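Local atomic coordinates of PHOX (Pseudomonas fluorescens, PDB entry 4AMF), a protein that hydrolyses phosphate monoesters as a beta-propeller alkaline phosphatase, using a cofactor of two oxo-bridged irons and three calcium ions. Residues E86-R91 with A111-S116; G97-S102 with S218-W223; Q173-G178 with C188-T193; W486-G491 with C527-I532. One frame throughout, in Å; residues are numbered along the deposited sequence. Where two conformers were deposited one is given.

Interaction 1. Residues E86-R91 with A111-S116. With FEO (mu-oxo-diiron), chain I; ACP (phosphomethylphosphonic acid adenylate ester), chain C; EDO (1,2-ethanediol), chain K.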
# COMPACT_ATOMS: atom_id res chain seq x y z
N GLU A 86 -2.94 0.69 8.66
CA GLU A 86 -3.46 -0.52 7.99
C GLU A 86 -4.22 -1.49 8.85
O GLU A 86 -5.25 -2.01 8.43
CB GLU A 86 -2.29 -1.22 7.25
CG GLU A 86 -2.81 -2.33 6.31
CD GLU A 86 -1.76 -3.19 5.65
OE1 GLU A 86 -0.77 -3.53 6.32
OE2 GLU A 86 -1.90 -3.41 4.43
N TYR A 87 -3.69 -1.81 10.04
CA TYR A 87 -4.32 -2.79 10.90
C TYR A 87 -3.83 -2.62 12.32
O TYR A 87 -3.16 -1.62 12.60
CB TYR A 87 -4.16 -4.23 10.35
CG TYR A 87 -2.76 -4.82 10.32
CD1 TYR A 87 -1.84 -4.41 9.38
CD2 TYR A 87 -2.37 -5.79 11.24
CE1 TYR A 87 -0.58 -5.01 9.30
CE2 TYR A 87 -1.13 -6.41 11.15
CZ TYR A 87 -0.20 -5.94 10.24
OH TYR A 87 1.02 -6.56 10.08
N THR A 88 -4.12 -3.55 13.20
CA THR A 88 -3.68 -3.41 14.58
C THR A 88 -3.15 -4.71 15.10
O THR A 88 -3.34 -5.77 14.51
CB THR A 88 -4.80 -2.81 15.43
OG1 THR A 88 -4.28 -2.51 16.74
CG2 THR A 88 -6.03 -3.72 15.53
N ASN A 89 -2.46 -4.63 16.23
CA ASN A 89 -1.80 -5.78 16.85
C ASN A 89 -2.48 -6.02 18.16
O ASN A 89 -2.26 -5.28 19.12
CB ASN A 89 -0.29 -5.45 17.03
CG ASN A 89 0.31 -4.86 15.77
OD1 ASN A 89 0.31 -5.49 14.70
ND2 ASN A 89 0.75 -3.60 15.79
N TYR A 90 -3.38 -7.02 18.20
CA TYR A 90 -4.17 -7.26 19.38
C TYR A 90 -3.35 -7.53 20.63
O TYR A 90 -3.82 -7.22 21.70
CB TYR A 90 -5.17 -8.40 19.16
CG TYR A 90 -6.23 -8.21 18.11
CD1 TYR A 90 -6.64 -6.93 17.72
CD2 TYR A 90 -6.95 -9.29 17.63
CE1 TYR A 90 -7.73 -6.74 16.88
CE2 TYR A 90 -7.98 -9.11 16.70
CZ TYR A 90 -8.39 -7.83 16.36
OH TYR A 90 -9.43 -7.61 15.48
N ARG A 91 -2.13 -8.11 20.48
CA ARG A 91 -1.28 -8.36 21.64
C ARG A 91 -0.93 -7.08 22.38
O ARG A 91 -0.64 -7.13 23.58
CB ARG A 91 0.02 -9.10 21.25
CG ARG A 91 0.98 -8.33 20.43
CD ARG A 91 2.11 -9.23 19.94
NE ARG A 91 2.82 -9.86 21.06
CZ ARG A 91 3.48 -11.02 21.01
NH1 ARG A 91 3.52 -11.72 19.88
NH2 ARG A 91 4.10 -11.48 22.08
N ALA A 111 -10.91 2.07 15.15
CA ALA A 111 -10.30 3.38 15.38
C ALA A 111 -8.85 3.40 15.01
O ALA A 111 -8.33 4.48 14.71
CB ALA A 111 -10.46 3.76 16.83
N CYS A 112 -8.16 2.24 15.10
CA CYS A 112 -6.75 2.15 14.76
C CYS A 112 -6.50 2.31 13.32
O CYS A 112 -5.35 2.58 12.97
CB CYS A 112 -6.16 0.82 15.21
SG CYS A 112 -5.91 0.66 16.97
N GLU A 113 -7.46 2.01 12.47
CA GLU A 113 -7.25 1.87 11.05
C GLU A 113 -7.77 3.06 10.34
O GLU A 113 -8.60 3.77 10.90
CB GLU A 113 -7.97 0.59 10.58
CG GLU A 113 -7.46 -0.64 11.31
CD GLU A 113 -7.95 -1.99 10.82
OE1 GLU A 113 -8.41 -2.08 9.67
OE2 GLU A 113 -7.75 -2.99 11.55
N GLY A 114 -7.33 3.25 9.12
CA GLY A 114 -7.75 4.38 8.30
C GLY A 114 -6.61 5.26 7.89
O GLY A 114 -5.63 4.78 7.30
N VAL A 115 -6.75 6.56 8.12
CA VAL A 115 -5.73 7.52 7.74
C VAL A 115 -5.56 8.51 8.87
O VAL A 115 -6.51 8.84 9.54
CB VAL A 115 -6.15 8.27 6.46
CG1 VAL A 115 -5.17 9.40 6.09
CG2 VAL A 115 -6.33 7.29 5.29
N SER A 116 -4.33 8.98 9.04
CA SER A 116 -3.98 10.05 9.97
C SER A 116 -3.45 11.17 9.12
O SER A 116 -2.46 10.98 8.42
CB SER A 116 -2.93 9.61 10.98
OG SER A 116 -3.39 8.53 11.78
FE1 FEO I . -0.78 -4.13 2.92
FE2 FEO I . 0.17 -5.95 0.23
O FEO I . 0.56 -4.63 1.62
PG ACP C . 0.54 -7.07 3.19
O1G ACP C . 1.98 -6.46 3.46
O2G ACP C . -0.58 -6.05 3.81
O3G ACP C . 0.34 -7.39 1.67
PB ACP C . 1.94 -9.50 3.99
O1B ACP C . 2.64 -9.38 2.70
O2B ACP C . 2.65 -9.15 5.32
C3B ACP C . 0.40 -8.66 3.96
PA ACP C . 1.52 -12.20 5.03
O1A ACP C . 0.71 -11.80 6.19
O2A ACP C . 2.86 -12.86 5.19
O3A ACP C . 1.64 -11.04 3.99
O5' ACP C . 0.68 -13.33 4.16
C5' ACP C . 1.06 -13.67 2.82
C4' ACP C . -0.11 -13.51 1.88
O4' ACP C . -1.09 -14.53 2.16
C3' ACP C . -0.87 -12.18 1.88
O3' ACP C . -1.27 -11.85 0.55
C2' ACP C . -2.04 -12.47 2.82
O2' ACP C . -3.14 -11.62 2.54
C1' ACP C . -2.33 -13.95 2.52
N9 ACP C . -2.89 -14.71 3.63
C8 ACP C . -2.60 -14.58 4.96
N7 ACP C . -3.25 -15.42 5.73
C5 ACP C . -4.02 -16.15 4.85
C6 ACP C . -5.00 -17.16 5.04
N6 ACP C . -5.42 -17.57 6.24
N1 ACP C . -5.59 -17.67 3.93
C2 ACP C . -5.26 -17.18 2.73
N3 ACP C . -4.38 -16.22 2.44
C4 ACP C . -3.80 -15.74 3.54
C1 EDO K . 4.02 -2.60 17.60
O1 EDO K . 3.80 -3.89 17.03
C2 EDO K . 2.81 -2.21 18.49
O2 EDO K . 1.64 -2.65 17.91
O HOH W 1 1.18 -3.27 3.85
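The backbone of Glu86 and Tyr87 lies over one face of the Glu113 carboxylate: OE2 of Glu113 rests 3.5 Å from Tyr87 CA, while OE1 of Glu113 comes 3.4 Å from Glu86 O. That second approach brings together two acceptors, and OE1 instead takes a hydrogen bond from the backbone N of Gln173. The other flat group is the Glu86 carboxylate. CB of Glu86 points away from 111-116; with CG anti to the backbone N (chi1 -169°) and the chain extended beyond it, Glu86 OE2 reaches FE1 of the mu-oxo-diiron cofactor at 2.0 Å. It binds through this oxygen alone, OE1 of Glu86 standing 3.5 Å from FE1; OE1 is held by Gln546 and receives a weak hydrogen bond from an iron-bound water. Farther along the chain, Thr88 packs on Cys112, Thr88 CB to Cys112 CB 3.9 Å, and Asp62 is hydrogen-bonded to its hydroxyl. The contact is thus mainly carboxylate against backbone, plus Thr88 on Cys112. Since an acidic group lies close to a carbonyl, the amide of Gln173 probably offsets the repulsion, beside a backbone whose Glu86 is an iron ligand.

Interaction 2. Residues G97-S102 with S218-W223. With ACP (phosphomethylphosphonic acid adenylate ester), chain C.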
# COMPACT_ATOMS: atom_id res chain seq x y z
N GLY A 97 -4.66 -8.57 25.63
CA GLY A 97 -3.75 -9.07 24.60
C GLY A 97 -4.30 -10.08 23.61
O GLY A 97 -3.52 -10.70 22.85
N GLY A 98 -5.61 -10.23 23.56
CA GLY A 98 -6.23 -11.23 22.71
C GLY A 98 -7.30 -10.67 21.79
O GLY A 98 -7.32 -9.49 21.49
N MET A 99 -8.20 -11.55 21.38
CA MET A 99 -9.24 -11.18 20.44
C MET A 99 -10.21 -10.18 21.07
O MET A 99 -10.41 -10.21 22.28
CB MET A 99 -10.00 -12.45 20.01
CG MET A 99 -9.15 -13.39 19.18
SD MET A 99 -8.88 -12.69 17.55
CE MET A 99 -7.65 -13.82 16.94
N PRO A 100 -10.88 -9.34 20.27
CA PRO A 100 -11.89 -8.43 20.83
C PRO A 100 -12.90 -9.17 21.70
O PRO A 100 -13.36 -10.25 21.32
CB PRO A 100 -12.58 -7.85 19.60
CG PRO A 100 -11.57 -7.94 18.53
CD PRO A 100 -10.75 -9.17 18.81
N GLN A 101 -13.27 -8.60 22.85
CA GLN A 101 -14.22 -9.22 23.78
C GLN A 101 -15.51 -8.41 23.91
O GLN A 101 -16.36 -8.76 24.75
CB GLN A 101 -13.54 -9.31 25.16
CG GLN A 101 -12.25 -10.11 25.15
CD GLN A 101 -11.69 -10.26 26.55
OE1 GLN A 101 -12.08 -9.55 27.49
NE2 GLN A 101 -10.69 -11.11 26.70
N SER A 102 -15.68 -7.36 23.10
CA SER A 102 -16.85 -6.48 23.25
C SER A 102 -16.99 -5.55 22.06
O SER A 102 -16.07 -5.41 21.25
CB SER A 102 -16.65 -5.60 24.48
OG SER A 102 -15.60 -4.67 24.27
N SER A 218 -13.78 -15.24 9.73
CA SER A 218 -12.92 -14.08 9.52
C SER A 218 -11.48 -14.55 9.57
O SER A 218 -11.19 -15.68 10.01
CB SER A 218 -13.18 -12.94 10.50
OG SER A 218 -12.47 -13.07 11.72
N ARG A 219 -10.56 -13.68 9.20
CA ARG A 219 -9.16 -14.05 9.20
C ARG A 219 -8.53 -13.54 10.49
O ARG A 219 -7.73 -12.60 10.47
CB ARG A 219 -8.44 -13.54 7.94
CG ARG A 219 -7.07 -14.20 7.73
CD ARG A 219 -6.50 -13.91 6.38
NE ARG A 219 -7.27 -14.57 5.31
CZ ARG A 219 -7.17 -14.28 4.01
NH1 ARG A 219 -6.35 -13.33 3.59
NH2 ARG A 219 -7.92 -14.93 3.13
N GLU A 220 -8.95 -14.16 11.61
CA GLU A 220 -8.51 -13.86 12.97
C GLU A 220 -8.75 -12.39 13.38
O GLU A 220 -8.02 -11.85 14.22
CB GLU A 220 -7.04 -14.28 13.17
CG GLU A 220 -6.82 -15.78 13.02
CD GLU A 220 -6.75 -16.29 11.60
OE1 GLU A 220 -6.03 -15.67 10.78
OE2 GLU A 220 -7.41 -17.31 11.30
N ILE A 221 -9.81 -11.76 12.82
CA ILE A 221 -10.17 -10.38 13.14
C ILE A 221 -11.25 -10.41 14.19
O ILE A 221 -11.18 -9.70 15.19
CB ILE A 221 -10.56 -9.60 11.88
CG1 ILE A 221 -9.41 -9.56 10.85
CG2 ILE A 221 -11.01 -8.21 12.24
CD1 ILE A 221 -8.09 -9.07 11.35
N ASN A 222 -12.30 -11.20 13.94
CA ASN A 222 -13.35 -11.42 14.91
C ASN A 222 -14.04 -10.17 15.43
O ASN A 222 -14.20 -9.98 16.63
CB ASN A 222 -12.83 -12.35 16.04
CG ASN A 222 -12.32 -13.66 15.49
OD1 ASN A 222 -12.90 -14.24 14.59
ND2 ASN A 222 -11.23 -14.16 16.01
N TRP A 223 -14.49 -9.33 14.51
CA TRP A 223 -15.33 -8.19 14.83
C TRP A 223 -16.81 -8.54 14.77
O TRP A 223 -17.63 -7.99 15.51
CB TRP A 223 -15.05 -7.04 13.87
CG TRP A 223 -13.66 -6.46 13.92
CD1 TRP A 223 -12.70 -6.68 14.87
CD2 TRP A 223 -13.10 -5.56 12.98
NE1 TRP A 223 -11.60 -5.90 14.62
CE2 TRP A 223 -11.81 -5.22 13.44
CE3 TRP A 223 -13.55 -5.02 11.78
CZ2 TRP A 223 -10.96 -4.40 12.71
CZ3 TRP A 223 -12.70 -4.22 11.05
CH2 TRP A 223 -11.43 -3.90 11.52
PG ACP C . 0.54 -7.07 3.19
O1G ACP C . 1.98 -6.46 3.46
O2G ACP C . -0.58 -6.05 3.81
O3G ACP C . 0.34 -7.39 1.67
PB ACP C . 1.94 -9.50 3.99
O1B ACP C . 2.64 -9.38 2.70
O2B ACP C . 2.65 -9.15 5.32
C3B ACP C . 0.40 -8.66 3.96
PA ACP C . 1.52 -12.20 5.03
O1A ACP C . 0.71 -11.80 6.19
O2A ACP C . 2.86 -12.86 5.19
O3A ACP C . 1.64 -11.04 3.99
O5' ACP C . 0.68 -13.33 4.16
C5' ACP C . 1.06 -13.67 2.82
C4' ACP C . -0.11 -13.51 1.88
O4' ACP C . -1.09 -14.53 2.16
C3' ACP C . -0.87 -12.18 1.88
O3' ACP C . -1.27 -11.85 0.55
C2' ACP C . -2.04 -12.47 2.82
O2' ACP C . -3.14 -11.62 2.54
C1' ACP C . -2.33 -13.95 2.52
N9 ACP C . -2.89 -14.71 3.63
C8 ACP C . -2.60 -14.58 4.96
N7 ACP C . -3.25 -15.42 5.73
C5 ACP C . -4.02 -16.15 4.85
C6 ACP C . -5.00 -17.16 5.04
N6 ACP C . -5.42 -17.57 6.24
N1 ACP C . -5.59 -17.67 3.93
C2 ACP C . -5.26 -17.18 2.73
N3 ACP C . -4.38 -16.22 2.44
C4 ACP C . -3.80 -15.74 3.54
O HOH W 2 -13.38 -11.45 18.94
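Met99 and Asn222 meet through the thioether sulfur and the amide nitrogen: Asn222 ND2 gives a weak hydrogen bond to Met99 SD at 3.2 Å. Bent at chi2 (-72°), the methionine lays its terminal methyl beside the neighbouring turn, with Met99 CE 3.4 Å from Glu220 O. Next to it the ring of Pro100 sits on the backbone of 221-222, Pro100 CD 3.7 Å from Ile221 O, and Pro100 CG lies at the edge of the indole, 4.0 Å from Trp223 CD1. A water bridges the two loops by donating to both Pro100 O and Asn222 O. Further out, Asn222 N donates to Ser218 OG at 2.9 Å and Ile221 N to the same oxygen, an ST motif that shapes the turn carrying the asparagine. The same turn sends Arg219 the other way, where the adenine of the substrate analogue lies over one face of the guanidinium and Asp194 forms a salt bridge with NH1. Carbon-to-carbonyl contacts, one weak N-H...S bond and a shared water make up the contact, so no strong direct polar bond joins the loops.

Interaction 3. Residues Q173-G178 with C188-T193. With FEO (mu-oxo-diiron), chain I; ACP (phosphomethylphosphonic acid adenylate ester), chain C.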
# COMPACT_ATOMS: atom_id res chain seq x y z
N GLN A 173 -8.15 -1.35 6.79
CA GLN A 173 -7.22 -2.17 6.04
C GLN A 173 -6.53 -1.31 4.95
O GLN A 173 -6.17 -1.79 3.88
CB GLN A 173 -7.89 -3.48 5.53
CG GLN A 173 -8.15 -4.48 6.66
CD GLN A 173 -6.99 -5.23 7.25
OE1 GLN A 173 -7.16 -5.87 8.30
NE2 GLN A 173 -5.77 -5.16 6.69
N ASN A 174 -6.25 -0.04 5.31
CA ASN A 174 -5.66 0.97 4.43
C ASN A 174 -4.21 0.67 4.28
O ASN A 174 -3.44 0.86 5.21
CB ASN A 174 -5.82 2.36 4.99
CG ASN A 174 -7.26 2.74 5.09
OD1 ASN A 174 -7.94 2.27 6.00
ND2 ASN A 174 -7.80 3.42 4.10
N CYS A 175 -3.82 0.26 3.09
CA CYS A 175 -2.50 -0.24 2.83
C CYS A 175 -1.60 0.85 2.31
O CYS A 175 -0.97 1.59 3.09
CB CYS A 175 -2.64 -1.42 1.88
SG CYS A 175 -1.09 -2.12 1.35
N ALA A 176 -1.65 1.10 1.01
CA ALA A 176 -0.82 2.17 0.51
C ALA A 176 -1.59 3.26 -0.21
O ALA A 176 -2.80 3.40 0.01
CB ALA A 176 0.40 1.62 -0.26
N ASN A 177 -0.91 4.12 -0.94
CA ASN A 177 -1.43 5.39 -1.31
C ASN A 177 -1.23 5.85 -2.73
O ASN A 177 -0.58 5.20 -3.53
CB ASN A 177 -0.67 6.40 -0.39
CG ASN A 177 0.81 6.38 -0.65
OD1 ASN A 177 1.44 5.33 -0.66
ND2 ASN A 177 1.39 7.51 -1.01
N GLY A 178 -1.79 7.03 -3.00
CA GLY A 178 -1.54 7.82 -4.19
C GLY A 178 -1.65 9.29 -3.87
O GLY A 178 -2.33 9.65 -2.91
N CYS A 188 -5.87 3.16 -0.14
CA CYS A 188 -6.24 1.90 -0.76
C CYS A 188 -6.63 0.85 0.22
O CYS A 188 -5.82 0.51 1.07
CB CYS A 188 -5.04 1.46 -1.59
SG CYS A 188 -4.75 2.51 -3.02
N GLU A 189 -7.87 0.30 0.09
CA GLU A 189 -8.37 -0.78 0.96
C GLU A 189 -7.88 -2.09 0.36
O GLU A 189 -8.25 -2.43 -0.77
CB GLU A 189 -9.90 -0.74 1.03
CG GLU A 189 -10.38 0.55 1.65
CD GLU A 189 -11.85 0.89 1.49
OE1 GLU A 189 -12.59 0.18 0.76
OE2 GLU A 189 -12.28 1.84 2.18
N GLU A 190 -7.04 -2.81 1.11
CA GLU A 190 -6.41 -4.04 0.65
C GLU A 190 -7.08 -5.26 1.27
O GLU A 190 -8.07 -5.77 0.71
CB GLU A 190 -4.92 -4.00 0.91
CG GLU A 190 -4.15 -5.18 0.35
CD GLU A 190 -2.78 -5.33 0.96
OE1 GLU A 190 -2.58 -4.86 2.11
OE2 GLU A 190 -1.87 -5.85 0.27
N ASN A 191 -6.61 -5.77 2.42
CA ASN A 191 -7.16 -7.03 2.97
C ASN A 191 -8.44 -6.82 3.78
O ASN A 191 -8.60 -7.34 4.88
CB ASN A 191 -6.08 -7.76 3.75
CG ASN A 191 -5.04 -8.34 2.80
OD1 ASN A 191 -5.41 -9.05 1.86
ND2 ASN A 191 -3.77 -7.96 2.94
N PHE A 192 -9.38 -6.10 3.20
CA PHE A 192 -10.65 -5.78 3.85
C PHE A 192 -11.52 -7.01 4.14
O PHE A 192 -12.24 -7.03 5.13
CB PHE A 192 -11.44 -4.78 2.99
CG PHE A 192 -12.03 -5.35 1.72
CD1 PHE A 192 -11.27 -5.45 0.57
CD2 PHE A 192 -13.33 -5.81 1.69
CE1 PHE A 192 -11.82 -5.99 -0.59
CE2 PHE A 192 -13.85 -6.39 0.56
CZ PHE A 192 -13.10 -6.48 -0.59
N THR A 193 -11.46 -8.04 3.29
CA THR A 193 -12.26 -9.27 3.42
C THR A 193 -11.98 -10.02 4.73
O THR A 193 -12.87 -10.69 5.26
CB THR A 193 -12.04 -10.18 2.20
OG1 THR A 193 -10.65 -10.41 2.06
CG2 THR A 193 -12.58 -9.56 0.92
FE1 FEO I . -0.78 -4.13 2.92
FE2 FEO I . 0.17 -5.95 0.23
O FEO I . 0.56 -4.63 1.62
PG ACP C . 0.54 -7.07 3.19
O1G ACP C . 1.98 -6.46 3.46
O2G ACP C . -0.58 -6.05 3.81
O3G ACP C . 0.34 -7.39 1.67
PB ACP C . 1.94 -9.50 3.99
O1B ACP C . 2.64 -9.38 2.70
O2B ACP C . 2.65 -9.15 5.32
C3B ACP C . 0.40 -8.66 3.96
PA ACP C . 1.52 -12.20 5.03
O1A ACP C . 0.71 -11.80 6.19
O2A ACP C . 2.86 -12.86 5.19
O3A ACP C . 1.64 -11.04 3.99
O5' ACP C . 0.68 -13.33 4.16
C5' ACP C . 1.06 -13.67 2.82
C4' ACP C . -0.11 -13.51 1.88
O4' ACP C . -1.09 -14.53 2.16
C3' ACP C . -0.87 -12.18 1.88
O3' ACP C . -1.27 -11.85 0.55
C2' ACP C . -2.04 -12.47 2.82
O2' ACP C . -3.14 -11.62 2.54
C1' ACP C . -2.33 -13.95 2.52
N9 ACP C . -2.89 -14.71 3.63
C8 ACP C . -2.60 -14.58 4.96
N7 ACP C . -3.25 -15.42 5.73
C5 ACP C . -4.02 -16.15 4.85
C6 ACP C . -5.00 -17.16 5.04
N6 ACP C . -5.42 -17.57 6.24
N1 ACP C . -5.59 -17.67 3.93
C2 ACP C . -5.26 -17.18 2.73
N3 ACP C . -4.38 -16.22 2.44
C4 ACP C . -3.80 -15.74 3.54
O HOH W 3 -4.74 -4.36 4.27
O HOH W 1 1.18 -3.27 3.85
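Cys175 SG and Glu190 CG both lie anti to their backbone N (chi1 176° and -174°), and the glutamate continues extended, which brings Cys175 SG within 3.2 Å of Glu190 OE1 at the mu-oxo-diiron cofactor. Cys175 SG ligates FE1 at 2.6 Å, and the Glu190 carboxylate bridges the two irons, OE1 to FE1 at 2.1 Å and OE2 to FE2 at 2.0 Å. Backbone bonds fix the spacing: Cys175 N donates to Cys188 O at 2.9 Å and Glu190 N to Gln173 O at 3.1 Å. Gln173 folds back, setting its CG 3.4 Å from Asn191 O, while a water accepts from Gln173 NE2 and Asn191 N and lies 3.0 Å from Gln173 O. Asn174 and Glu189 form an antiparallel non-hydrogen-bonded pair; both side chains bond to Thr171, and Glu189 forms a salt bridge with Lys259. This is the ligand-bearing end of the hairpin 174-179/185-189; Cys175 and Cys188 pack on strand 268-275, Ala176 touches strand 382-387, and 185-189 continues the sheet toward 245-248.

Interaction 4. Residues W486-G491 with C527-I532. With CA (calcium ion), chain H; CA (calcium ion), chain G; ACP (phosphomethylphosphonic acid adenylate ester), chain C.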
# COMPACT_ATOMS: atom_id res chain seq x y z
N TRP A 486 13.69 3.98 -4.44
CA TRP A 486 13.81 3.45 -3.09
C TRP A 486 12.93 2.21 -2.97
O TRP A 486 11.78 2.23 -3.42
CB TRP A 486 13.42 4.52 -2.06
CG TRP A 486 14.30 5.74 -2.11
CD1 TRP A 486 14.18 6.82 -2.94
CD2 TRP A 486 15.49 5.93 -1.37
NE1 TRP A 486 15.21 7.70 -2.72
CE2 TRP A 486 16.03 7.19 -1.75
CE3 TRP A 486 16.18 5.17 -0.42
CZ2 TRP A 486 17.21 7.69 -1.21
CZ3 TRP A 486 17.37 5.66 0.08
CH2 TRP A 486 17.84 6.93 -0.25
N ILE A 487 13.49 1.12 -2.45
CA ILE A 487 12.85 -0.19 -2.36
C ILE A 487 12.70 -0.52 -0.89
O ILE A 487 13.69 -0.57 -0.18
CB ILE A 487 13.69 -1.28 -3.08
CG1 ILE A 487 13.86 -0.94 -4.55
CG2 ILE A 487 13.04 -2.69 -2.90
CD1 ILE A 487 15.02 -1.69 -5.17
N LEU A 488 11.47 -0.81 -0.45
CA LEU A 488 11.18 -1.07 0.95
C LEU A 488 10.73 -2.52 1.06
O LEU A 488 10.01 -3.00 0.19
CB LEU A 488 10.10 -0.10 1.44
CG LEU A 488 10.50 1.39 1.58
CD1 LEU A 488 10.70 2.03 0.26
CD2 LEU A 488 9.39 2.15 2.36
N THR A 489 11.20 -3.26 2.10
CA THR A 489 10.87 -4.68 2.20
C THR A 489 9.92 -5.04 3.33
O THR A 489 9.91 -4.44 4.42
CB THR A 489 12.16 -5.54 2.22
OG1 THR A 489 12.71 -5.59 3.55
CG2 THR A 489 13.23 -5.03 1.24
N ASP A 490 9.18 -6.11 3.07
CA ASP A 490 8.24 -6.74 3.96
C ASP A 490 8.38 -8.23 3.79
O ASP A 490 7.47 -8.91 3.31
CB ASP A 490 6.80 -6.29 3.67
CG ASP A 490 5.76 -7.04 4.50
OD1 ASP A 490 6.12 -7.52 5.62
OD2 ASP A 490 4.60 -7.16 4.04
N GLY A 491 9.55 -8.74 4.12
CA GLY A 491 9.86 -10.14 4.01
C GLY A 491 10.13 -10.84 5.31
O GLY A 491 9.96 -10.30 6.41
N CYS A 527 9.57 -5.77 12.47
CA CYS A 527 8.86 -4.80 11.66
C CYS A 527 8.88 -5.18 10.22
O CYS A 527 9.61 -6.10 9.79
CB CYS A 527 9.48 -3.41 11.83
SG CYS A 527 11.00 -3.10 10.87
N GLU A 528 8.14 -4.39 9.45
CA GLU A 528 8.34 -4.23 8.03
C GLU A 528 8.61 -2.72 7.82
O GLU A 528 8.22 -1.89 8.67
CB GLU A 528 7.22 -4.76 7.16
CG GLU A 528 5.91 -3.99 7.23
CD GLU A 528 4.81 -4.74 6.53
OE1 GLU A 528 4.34 -5.73 7.12
OE2 GLU A 528 4.48 -4.39 5.37
N VAL A 529 9.33 -2.39 6.76
CA VAL A 529 9.67 -1.03 6.39
C VAL A 529 8.65 -0.66 5.29
O VAL A 529 8.55 -1.38 4.28
CB VAL A 529 11.13 -0.92 5.91
CG1 VAL A 529 11.42 0.47 5.38
CG2 VAL A 529 12.09 -1.26 7.06
N THR A 530 7.78 0.34 5.56
CA THR A 530 6.70 0.69 4.62
C THR A 530 6.33 2.16 4.76
O THR A 530 6.48 2.74 5.83
CB THR A 530 5.51 -0.28 4.81
OG1 THR A 530 4.54 -0.02 3.80
CG2 THR A 530 4.88 -0.20 6.18
N GLY A 531 5.88 2.76 3.67
CA GLY A 531 5.60 4.19 3.68
C GLY A 531 6.83 4.99 3.40
O GLY A 531 7.87 4.83 4.05
N ILE A 532 6.74 5.84 2.39
CA ILE A 532 7.83 6.70 2.06
C ILE A 532 7.34 8.01 1.50
O ILE A 532 6.46 8.04 0.66
CB ILE A 532 8.85 6.01 1.10
CG1 ILE A 532 10.03 6.94 0.85
CG2 ILE A 532 8.20 5.61 -0.22
CD1 ILE A 532 11.20 6.28 0.20
CA CA H . 2.90 -6.69 5.58
CA CA G . 3.60 -7.23 1.86
PG ACP C . 0.54 -7.07 3.19
O1G ACP C . 1.98 -6.46 3.46
O2G ACP C . -0.58 -6.05 3.81
O3G ACP C . 0.34 -7.39 1.67
PB ACP C . 1.94 -9.50 3.99
O1B ACP C . 2.64 -9.38 2.70
O2B ACP C . 2.65 -9.15 5.32
C3B ACP C . 0.40 -8.66 3.96
PA ACP C . 1.52 -12.20 5.03
O1A ACP C . 0.71 -11.80 6.19
O2A ACP C . 2.86 -12.86 5.19
O3A ACP C . 1.64 -11.04 3.99
O5' ACP C . 0.68 -13.33 4.16
C5' ACP C . 1.06 -13.67 2.82
C4' ACP C . -0.11 -13.51 1.88
O4' ACP C . -1.09 -14.53 2.16
C3' ACP C . -0.87 -12.18 1.88
O3' ACP C . -1.27 -11.85 0.55
C2' ACP C . -2.04 -12.47 2.82
O2' ACP C . -3.14 -11.62 2.54
C1' ACP C . -2.33 -13.95 2.52
N9 ACP C . -2.89 -14.71 3.63
C8 ACP C . -2.60 -14.58 4.96
N7 ACP C . -3.25 -15.42 5.73
C5 ACP C . -4.02 -16.15 4.85
C6 ACP C . -5.00 -17.16 5.04
N6 ACP C . -5.42 -17.57 6.24
N1 ACP C . -5.59 -17.67 3.93
C2 ACP C . -5.26 -17.18 2.73
N3 ACP C . -4.38 -16.22 2.44
C4 ACP C . -3.80 -15.74 3.54
O HOH W 4 5.41 -8.54 1.26
O HOH W 5 1.76 -7.57 7.63
O HOH W 6 1.52 -4.77 6.14
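Strands 486-489 and 528-532 run roughly antiparallel but splayed, at 137° with their axes 5.5 Å apart at their closest, and a single backbone hydrogen bond joins them, from Val529 N to Thr489 O (3.2 Å). Leu488 packs between the strands: its CD2 lies 3.5 Å from Gly531 O and also meets Val529 CG1. Farther from the metals, Ile532 CD1 meets Trp486 CB at 3.6 Å, the two side chains crossing at about a right angle. At the other end, the carboxylates of Asp490 and Glu528 stack with planes 29° apart, Asp490 CG lying anti to its backbone N (chi1 174°), and Asp490 OD1 is only 2.9 Å from Glu528 OE1. This closeness is probably tolerated because OD2 of Asp490 and both oxygens of Glu528 bind calcium. Glu528 chelates one ion with OE1 at 2.3 Å and OE2 at 2.8 Å; Asp490 OD2 binds both that ion and a second calcium, the latter at 2.4 Å from OD2. Phosphoryl oxygen O1G of the substrate analogue links the same two ions, and His547 is hydrogen-bonded to Glu528 OE1, which probably eases the charge further. The strands belong to different four-stranded antiparallel sheets of the propeller: 485-489 runs between 474-479 and 506-510, whereas 528-534 is an outermost strand, flanked by 540-546.

Interactions 1, 3 and 4 converge on the terminal phosphoryl group of the substrate analogue. Interactions 1 and 3 share FE1, where Glu86 OE2 lies 2.8 Å from Glu190 OE1; the Gln173-Glu113 bond also links them, and Glu86 CB touches Asn174 O at 3.1 Å. Interaction 4 contributes two calcium ligands, Asp490 and Glu528. It comes within about 5 Å of interactions 1 and 3, nearest atoms, without touching them; the analogue's phosphoryl group spans the irons and the calcium ions. Interaction 2 lies at the periphery, its centre about 26 Å from that of interaction 4, yet its Arg219 meets the adenine end of the same ligand. It is tied to interaction 1 through Tyr90 OH, 2.7 Å from Ile221 O.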